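Local coordinates for protein telomerase reverse transcriptase (PDB 4LMO) that is the catalytic subunit of telomerase, a reverse transcriptase that elongates chromosome ends by copying an RNA template, represented here by its RNA-binding domain, at residues Lys94-Val99 against Gln115-His120. Numbering follows the deposited sequence.
Sequences KTCPLV and QHCGSH
Cys96 and Cys117 are joined by a disulfide, the covalent link between the loop segment 94-99 and segment 115-120, which runs as loop or turn until it enters helix 119-133 at Ser119. The SG atoms of Cys96 and Cys117 lie 2.0 Å apart, and the bridge turns about its S-S bond by -103°, near the right angle that an unstrained disulfide adopts. Its two halves are built differently: SG of Cys96 stands anti to its own backbone N (chi1 -163°), whereas SG of Cys117 stands anti to its carbonyl carbon. The CA atoms of Cys96 and Cys117 are thereby held 6.3 Å apart, and the bond closes a loop of twenty intervening residues that includes helix 109-112.

Gln115 makes the second point of contact. Its side chain, extended from the backbone to the amide, reaches across to the opposite segment and sets its end group against the backbone of Leu98 and Val99. CD of Gln115 lies 3.5 Å from N of Val99, and the amide end also comes close to CA of Leu98. Against the same amide, CB of Val99 lies 3.8 Å from CD of Gln115 and its CG2 packs next to it. Val99 is solvent-exposed, while Cys117 is buried.

In the RNA-binding domain this surface contact ties the loop following helix 88-93 to the approach into helix 119-133, whose N-cap position is Gly118. Cys117 also pairs by backbone hydrogen bonding with Phe235 of strand 234-237, and Cys96 O accepts a hydrogen bond from Arg237 of the same strand. Leu98 and Gln115 both rest on Val240 of helix 238-251.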
# COMPACT_ATOMS: atom_id res chain seq x y z
N LYS A 94 -14.05 5.83 -9.14
CA LYS A 94 -13.82 7.11 -9.80
C LYS A 94 -12.45 7.18 -10.48
O LYS A 94 -12.02 8.25 -10.91
CB LYS A 94 -14.06 8.27 -8.83
CG LYS A 94 -12.95 8.51 -7.81
CD LYS A 94 -13.49 9.03 -6.48
CE LYS A 94 -14.04 10.44 -6.56
NZ LYS A 94 -14.23 11.03 -5.21
N THR A 95 -11.77 6.03 -10.57
CA THR A 95 -10.51 5.93 -11.33
C THR A 95 -10.55 4.82 -12.38
O THR A 95 -10.19 5.06 -13.53
CB THR A 95 -9.27 5.77 -10.42
OG1 THR A 95 -9.45 4.68 -9.52
CG2 THR A 95 -9.00 7.05 -9.63
N CYS A 96 -10.97 3.62 -11.99
CA CYS A 96 -11.12 2.53 -12.95
C CYS A 96 -12.35 1.68 -12.63
O CYS A 96 -12.23 0.57 -12.10
CB CYS A 96 -9.85 1.67 -13.00
SG CYS A 96 -9.75 0.63 -14.46
N PRO A 97 -13.55 2.20 -12.96
CA PRO A 97 -14.81 1.64 -12.49
C PRO A 97 -15.19 0.31 -13.14
O PRO A 97 -14.69 -0.03 -14.21
CB PRO A 97 -15.83 2.71 -12.88
CG PRO A 97 -15.24 3.39 -14.06
CD PRO A 97 -13.75 3.34 -13.87
N LEU A 98 -16.07 -0.42 -12.47
CA LEU A 98 -16.58 -1.69 -12.97
C LEU A 98 -17.65 -1.42 -14.03
O LEU A 98 -18.41 -0.46 -13.92
CB LEU A 98 -17.14 -2.53 -11.82
CG LEU A 98 -16.22 -2.73 -10.61
CD1 LEU A 98 -16.99 -3.18 -9.38
CD2 LEU A 98 -15.07 -3.68 -10.91
N VAL A 99 -17.69 -2.27 -15.05
CA VAL A 99 -18.70 -2.17 -16.11
C VAL A 99 -19.55 -3.43 -16.11
O VAL A 99 -19.14 -4.47 -16.64
CB VAL A 99 -18.08 -1.94 -17.51
CG1 VAL A 99 -19.16 -1.66 -18.54
CG2 VAL A 99 -17.07 -0.80 -17.48
N GLN A 115 -11.91 -5.28 -20.19
CA GLN A 115 -12.12 -4.46 -19.01
C GLN A 115 -10.98 -4.57 -17.99
O GLN A 115 -11.16 -5.08 -16.89
CB GLN A 115 -13.47 -4.77 -18.35
CG GLN A 115 -13.98 -3.65 -17.45
CD GLN A 115 -15.13 -4.07 -16.57
OE1 GLN A 115 -16.08 -4.71 -17.02
NE2 GLN A 115 -15.06 -3.70 -15.30
N HIS A 116 -9.81 -4.07 -18.39
CA HIS A 116 -8.65 -4.01 -17.50
C HIS A 116 -8.21 -2.58 -17.30
O HIS A 116 -8.62 -1.69 -18.05
CB HIS A 116 -7.51 -4.87 -18.04
CG HIS A 116 -7.14 -4.57 -19.48
ND1 HIS A 116 -6.08 -3.81 -19.81
CD2 HIS A 116 -7.74 -4.95 -20.67
CE1 HIS A 116 -6.00 -3.71 -21.15
NE2 HIS A 116 -7.02 -4.41 -21.68
N CYS A 117 -7.40 -2.35 -16.28
CA CYS A 117 -6.92 -1.01 -15.96
C CYS A 117 -5.47 -0.82 -16.39
O CYS A 117 -4.59 -1.60 -16.02
CB CYS A 117 -7.05 -0.74 -14.46
SG CYS A 117 -8.71 -0.99 -13.80
N GLY A 118 -5.22 0.22 -17.18
CA GLY A 118 -3.86 0.60 -17.56
C GLY A 118 -3.10 1.11 -16.35
O GLY A 118 -3.69 1.64 -15.41
N SER A 119 -1.77 0.96 -16.38
CA SER A 119 -0.91 1.32 -15.25
C SER A 119 -1.08 2.77 -14.78
O SER A 119 -0.87 3.08 -13.60
CB SER A 119 0.55 1.04 -15.57
OG SER A 119 0.96 1.73 -16.73
N HIS A 120 -1.46 3.64 -15.71
CA HIS A 120 -1.71 5.06 -15.43
C HIS A 120 -2.96 5.26 -14.61
O HIS A 120 -3.04 6.19 -13.81
CB HIS A 120 -1.79 5.85 -16.73
CG HIS A 120 -2.75 5.29 -17.75
ND1 HIS A 120 -3.89 5.91 -18.09
CD2 HIS A 120 -2.71 4.11 -18.49
CE1 HIS A 120 -4.55 5.17 -19.01
NE2 HIS A 120 -3.82 4.07 -19.25